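PDB 3DZD: transcriptional regulator (NtrC family), which probably couples ATP hydrolysis by its AAA+ domain to activation of sigma54-dependent transcription, under control of a response regulator receiver domain. Local coordinates for residues 28-32 with 33-37; 63-66 with 67-71; 233-236 with 237-240. All coordinates share one frame; numbering follows the deposited sequence.

Interaction 1: residues 28-32 with 33-37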
# COMPACT_ATOMS: atom_id res chain seq x y z
N ASP A 28 16.78 1.33 27.07
CA ASP A 28 17.29 2.43 27.88
C ASP A 28 16.27 2.65 28.98
O ASP A 28 15.14 2.20 28.86
CB ASP A 28 17.45 3.69 27.03
CG ASP A 28 18.42 4.69 27.64
OD1 ASP A 28 18.83 4.51 28.81
OD2 ASP A 28 18.77 5.67 26.93
N THR A 29 16.66 3.34 30.05
CA THR A 29 15.76 3.53 31.18
C THR A 29 15.80 4.95 31.72
O THR A 29 16.85 5.58 31.75
CB THR A 29 16.08 2.55 32.33
OG1 THR A 29 17.40 2.81 32.82
CG2 THR A 29 16.02 1.12 31.84
N ALA A 30 14.64 5.44 32.14
CA ALA A 30 14.54 6.73 32.82
C ALA A 30 13.83 6.52 34.15
O ALA A 30 12.80 5.86 34.22
CB ALA A 30 13.78 7.72 31.97
N LYS A 31 14.40 7.08 35.21
CA LYS A 31 13.89 6.83 36.55
C LYS A 31 12.97 7.95 37.05
O LYS A 31 12.36 7.83 38.11
CB LYS A 31 15.06 6.61 37.52
CG LYS A 31 15.96 5.46 37.11
CD LYS A 31 17.27 5.47 37.89
CE LYS A 31 18.23 4.38 37.40
NZ LYS A 31 19.52 4.40 38.15
N THR A 32 12.88 9.02 36.28
CA THR A 32 12.00 10.13 36.61
C THR A 32 11.39 10.68 35.32
O THR A 32 11.92 10.44 34.24
CB THR A 32 12.77 11.27 37.29
OG1 THR A 32 13.87 11.66 36.47
CG2 THR A 32 13.30 10.82 38.65
N LEU A 33 10.28 11.40 35.44
CA LEU A 33 9.71 12.06 34.29
C LEU A 33 10.69 13.08 33.72
O LEU A 33 10.72 13.32 32.51
CB LEU A 33 8.38 12.73 34.64
CG LEU A 33 7.15 11.94 34.23
CD1 LEU A 33 7.41 10.45 34.37
CD2 LEU A 33 5.93 12.36 35.03
N ARG A 34 11.51 13.66 34.59
CA ARG A 34 12.52 14.62 34.16
C ARG A 34 13.53 13.95 33.25
O ARG A 34 13.74 14.39 32.12
CB ARG A 34 13.23 15.22 35.37
CG ARG A 34 14.26 16.28 35.01
CD ARG A 34 14.79 16.95 36.26
NE ARG A 34 15.85 17.90 35.98
CZ ARG A 34 15.67 19.22 35.88
NH1 ARG A 34 14.46 19.74 36.03
NH2 ARG A 34 16.70 20.01 35.63
N GLU A 35 14.16 12.89 33.74
CA GLU A 35 15.15 12.15 32.97
C GLU A 35 14.55 11.63 31.66
O GLU A 35 15.22 11.57 30.63
CB GLU A 35 15.69 10.98 33.80
CG GLU A 35 16.93 10.32 33.25
CD GLU A 35 17.30 9.05 34.01
OE1 GLU A 35 16.85 8.89 35.16
OE2 GLU A 35 18.03 8.20 33.45
N ALA A 36 13.28 11.26 31.70
CA ALA A 36 12.64 10.73 30.51
C ALA A 36 12.57 11.80 29.43
O ALA A 36 13.01 11.58 28.31
CB ALA A 36 11.25 10.20 30.84
N GLU A 37 12.01 12.96 29.79
CA GLU A 37 11.87 14.07 28.85
C GLU A 37 13.19 14.35 28.14
O GLU A 37 13.23 14.60 26.94
CB GLU A 37 11.40 15.33 29.57
CG GLU A 37 10.02 15.19 30.17
CD GLU A 37 9.61 16.41 30.98
OE1 GLU A 37 10.50 17.13 31.46
OE2 GLU A 37 8.39 16.63 31.14
O HOH W 1 16.88 10.82 36.97
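Ala30 at the end of strand 28-30 sits beside Ala36 on helix 33-37, because the chain reverses through Lys31 and Thr32 so that the two short axes run at 136° and approach to 7.8 Å. Thr32 is the N-cap. Its OG1, set between its own backbone N and carbonyl carbon, accepts from Glu35 N at 3.0 Å, while its carbonyl O takes Ala36 N in the first helical turn. Glu35 reaches back over the turn on an extended chain whose CG lies anti to its backbone N (chi1 -167°). OE1 receives Lys31 N at 3.0 Å; the N-H points almost straight at the oxygen (171°) but comes from above the carboxylate plane. A water donates to the same OE1 and also lies within bonding distance of Thr32 OG1. The other oxygen, OE2, forms a salt bridge to Lys39, whose NZ also bonds Thr29 O; this sharing probably makes the closeness of the two acceptors tolerable. The methyls Ala30 CB and Ala36 CB pack 3.7 Å apart. A leucine in place of Glu35 would probably leave Lys31 N without its acceptor and Lys39 without its carboxylate mate. One N-H on each side of the strand-helix junction is thus paired by a side chain from the other, Lys31 N by Glu35 and Glu35 N by Thr32, and the Lys39 salt bridge probably keeps Glu35 ionised.

Interaction 2: residues 63-66 with 67-71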
# COMPACT_ATOMS: atom_id res chain seq x y z
N ILE A 63 1.87 11.12 28.96
CA ILE A 63 1.58 10.65 27.62
C ILE A 63 1.45 11.84 26.67
O ILE A 63 1.84 11.75 25.51
CB ILE A 63 0.31 9.79 27.59
CG1 ILE A 63 0.59 8.41 28.17
CG2 ILE A 63 -0.22 9.66 26.18
CD1 ILE A 63 -0.63 7.56 28.32
N ASP A 64 0.91 12.95 27.17
CA ASP A 64 0.77 14.15 26.34
C ASP A 64 2.14 14.70 25.94
O ASP A 64 2.33 15.16 24.81
CB ASP A 64 -0.06 15.22 27.04
CG ASP A 64 -1.53 14.83 27.18
OD1 ASP A 64 -2.13 14.38 26.17
OD2 ASP A 64 -2.08 14.98 28.29
N PHE A 65 3.10 14.64 26.85
CA PHE A 65 4.46 15.03 26.52
C PHE A 65 4.98 14.22 25.35
O PHE A 65 5.58 14.75 24.42
CB PHE A 65 5.39 14.84 27.71
CG PHE A 65 6.82 15.18 27.41
CD1 PHE A 65 7.34 16.41 27.78
CD2 PHE A 65 7.63 14.29 26.73
CE1 PHE A 65 8.65 16.73 27.49
CE2 PHE A 65 8.94 14.60 26.44
CZ PHE A 65 9.45 15.83 26.82
N ILE A 66 4.75 12.91 25.40
CA ILE A 66 5.16 11.99 24.36
C ILE A 66 4.39 12.27 23.06
O ILE A 66 4.97 12.28 21.97
CB ILE A 66 4.93 10.52 24.80
CG1 ILE A 66 5.79 10.19 26.02
CG2 ILE A 66 5.20 9.55 23.66
CD1 ILE A 66 5.37 8.94 26.75
N LYS A 67 3.09 12.49 23.20
CA LYS A 67 2.24 12.82 22.07
C LYS A 67 2.75 14.07 21.37
O LYS A 67 2.56 14.25 20.17
CB LYS A 67 0.81 13.06 22.57
CG LYS A 67 -0.17 13.53 21.50
CD LYS A 67 -1.38 14.21 22.13
CE LYS A 67 -1.95 13.40 23.28
NZ LYS A 67 -2.42 12.06 22.85
N GLU A 68 3.43 14.92 22.13
CA GLU A 68 3.88 16.21 21.62
C GLU A 68 5.26 16.15 20.97
O GLU A 68 5.47 16.71 19.89
CB GLU A 68 3.91 17.24 22.75
CG GLU A 68 4.09 18.67 22.27
CD GLU A 68 2.98 19.09 21.33
OE1 GLU A 68 1.80 18.93 21.70
OE2 GLU A 68 3.29 19.60 20.23
N ASN A 69 6.19 15.46 21.62
CA ASN A 69 7.59 15.48 21.21
C ASN A 69 8.10 14.18 20.59
O ASN A 69 9.29 14.07 20.26
CB ASN A 69 8.46 15.89 22.40
CG ASN A 69 7.85 17.03 23.20
OD1 ASN A 69 7.01 17.78 22.70
ND2 ASN A 69 8.26 17.15 24.46
N SER A 70 7.22 13.19 20.44
CA SER A 70 7.59 11.92 19.82
C SER A 70 6.33 11.19 19.35
O SER A 70 6.04 10.08 19.80
CB SER A 70 8.38 11.05 20.80
OG SER A 70 9.24 10.17 20.11
N PRO A 71 5.59 11.81 18.42
CA PRO A 71 4.24 11.40 18.00
C PRO A 71 4.18 9.99 17.44
O PRO A 71 3.12 9.37 17.47
CB PRO A 71 3.90 12.41 16.89
CG PRO A 71 4.87 13.52 17.05
CD PRO A 71 6.11 12.90 17.58
O HOH W 2 0.06 16.63 23.24
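Phe65 and Asn69 lie one turn apart on helix 62-69, and their side chains cross at about a right angle. The benzyl group of Phe65 has CG anti to the backbone N, which carries the ring outward and partly toward the C-terminal end of the helix, where one face meets the end of the Asn69 side chain; ring and amide planes stand 73° apart. Which amide atom faces the ring is uncertain. The other neighbours of the ring are Phe62, with which it stacks, and Glu37, Ile40 and Lys41 of helix 33-42.

On another side of the helix Lys67 lies alongside Asp64, both side chains pointing the same way. The lysine leaves the backbone extended and then bends at its last two torsions (chi3 -47°, chi4 -61°), which lays CE 3.1 Å from Asp64 OD1 yet keeps NZ 4.1 Å from that oxygen, beyond a salt bridge. NZ instead donates to the carbonyl O of Lys93, so the attraction to Asp64 is probably only a secondary one. A water bridges the turn as well, donating to Asp64 O and to Glu68 OE1.

The side chain of Ile66 packs on Ile48 of the central sheet. Its carbonyl takes Ser70 N at 2.9 Å, where the chain leaves helical geometry, while Ser70 OG pairs with Ser73 OG. Apolar residues turned inward and charged ones outward make this an amphipathic helix flanking the parallel sheet of a CheY-like receiver domain.

Interaction 3: residues 233-236 with 237-240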
# COMPACT_ATOMS: atom_id res chain seq x y z
N GLU A 233 -18.99 -5.23 -19.58
CA GLU A 233 -18.32 -6.36 -20.21
C GLU A 233 -18.38 -7.65 -19.40
O GLU A 233 -17.71 -8.62 -19.73
CB GLU A 233 -16.85 -6.04 -20.48
CG GLU A 233 -16.63 -4.88 -21.42
CD GLU A 233 -17.21 -5.10 -22.80
OE1 GLU A 233 -17.67 -6.23 -23.09
OE2 GLU A 233 -17.21 -4.14 -23.60
N LEU A 234 -19.18 -7.67 -18.34
CA LEU A 234 -19.28 -8.84 -17.48
C LEU A 234 -20.21 -9.89 -18.08
O LEU A 234 -21.29 -9.56 -18.56
CB LEU A 234 -19.82 -8.46 -16.10
CG LEU A 234 -18.90 -7.76 -15.10
CD1 LEU A 234 -19.68 -7.44 -13.83
CD2 LEU A 234 -17.69 -8.62 -14.79
N ASP A 235 -19.79 -11.15 -18.02
CA ASP A 235 -20.64 -12.28 -18.40
C ASP A 235 -21.99 -12.13 -17.72
O ASP A 235 -22.08 -11.61 -16.61
CB ASP A 235 -20.01 -13.60 -17.95
CG ASP A 235 -18.66 -13.87 -18.61
OD1 ASP A 235 -18.17 -13.00 -19.35
OD2 ASP A 235 -18.10 -14.96 -18.38
N GLN A 236 -23.05 -12.58 -18.37
CA GLN A 236 -24.37 -12.51 -17.76
C GLN A 236 -24.46 -13.51 -16.62
O GLN A 236 -25.45 -13.55 -15.88
CB GLN A 236 -25.48 -12.71 -18.78
CG GLN A 236 -26.84 -12.25 -18.29
CD GLN A 236 -27.57 -11.38 -19.30
OE1 GLN A 236 -27.06 -11.14 -20.39
NE2 GLN A 236 -28.75 -10.91 -18.93
N ARG A 237 -23.42 -14.31 -16.48
CA ARG A 237 -23.30 -15.24 -15.36
C ARG A 237 -22.73 -14.51 -14.15
O ARG A 237 -23.25 -14.65 -13.04
CB ARG A 237 -22.39 -16.42 -15.74
CG ARG A 237 -22.23 -17.44 -14.64
CD ARG A 237 -21.96 -18.83 -15.20
NE ARG A 237 -22.19 -19.85 -14.18
CZ ARG A 237 -21.34 -20.11 -13.20
NH1 ARG A 237 -20.21 -19.42 -13.11
NH2 ARG A 237 -21.61 -21.05 -12.30
N VAL A 238 -21.67 -13.75 -14.39
CA VAL A 238 -21.06 -12.91 -13.35
C VAL A 238 -22.05 -11.85 -12.87
O VAL A 238 -22.21 -11.64 -11.66
CB VAL A 238 -19.80 -12.22 -13.88
CG1 VAL A 238 -19.03 -11.59 -12.73
CG2 VAL A 238 -18.92 -13.21 -14.63
N GLN A 239 -22.72 -11.18 -13.81
CA GLN A 239 -23.73 -10.17 -13.50
C GLN A 239 -24.70 -10.70 -12.47
O GLN A 239 -25.05 -10.00 -11.51
CB GLN A 239 -24.50 -9.74 -14.75
CG GLN A 239 -23.65 -8.98 -15.76
CD GLN A 239 -24.42 -8.60 -17.01
OE1 GLN A 239 -25.64 -8.44 -16.98
NE2 GLN A 239 -23.71 -8.43 -18.12
N ALA A 240 -25.15 -11.92 -12.67
CA ALA A 240 -26.14 -12.53 -11.79
C ALA A 240 -25.54 -12.76 -10.40
O ALA A 240 -26.15 -12.43 -9.39
CB ALA A 240 -26.64 -13.83 -12.38
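Leu234 O is gripped by the side-chain amide of Gln239, whose NE2 donates to it at 2.7 Å, tilted 29° from the carbonyl plane. One residue on, Asp235 O accepts Gln239 N at 2.9 Å in a nearly straight bond (175°), so a single glutamine holds two successive carbonyls of the incoming loop, one by its side chain and one by its backbone. Its torsions explain the reach: CG lies beside the backbone N (chi1 -67°) and the chain then runs out extended, passing with CG 3.2 Å from Asp235 O.

Val238, the residue before, makes the apolar contacts. Its two methyls divide the neighbours between them: CG1 touches Leu234 CD2 at 3.9 Å, the two side chains crossing at about a right angle, and CG2 rests against Asp235 CB at 3.5 Å.

Farther out, Gln239 OE1 accepts from Arg284 N, and NE2 has a second, weak bond to Asn282 O, so both ends of the amide are engaged and its rotation is fixed. Leu234 packs on Cys187, Asp235 touches Glu193, and Arg237 extends to a salt bridge with Glu196. The arrangement is the entry into helix 236-248 from the loop that follows strand 225-229, in the P-loop-type AAA+ domain: a strand-to-helix connection whose first helical turn is tied to the loop before it.

In the fold
Interactions 1 and 2 belong to the receiver domain and touch directly, Glu37 CG lying 3.4 Å from Phe65 CE1 where helices 33-42 and 62-69 meet, centres about 14 Å apart. Interaction 3 is in the AAA+ domain, its centre about 64 Å from that of interaction 1 and 53 Å from that of interaction 2. All three are partly buried, joining inward apolar residues to a polar outer side. Interactions 1 and 3 both secure a helix start, one by a threonine cap and a carboxylate, the other by a glutamine amide. Interaction 2 instead spans a helix end, with weak hydrogen bonds to the second subunit, which Glu233 meets in a long, weak ion pair.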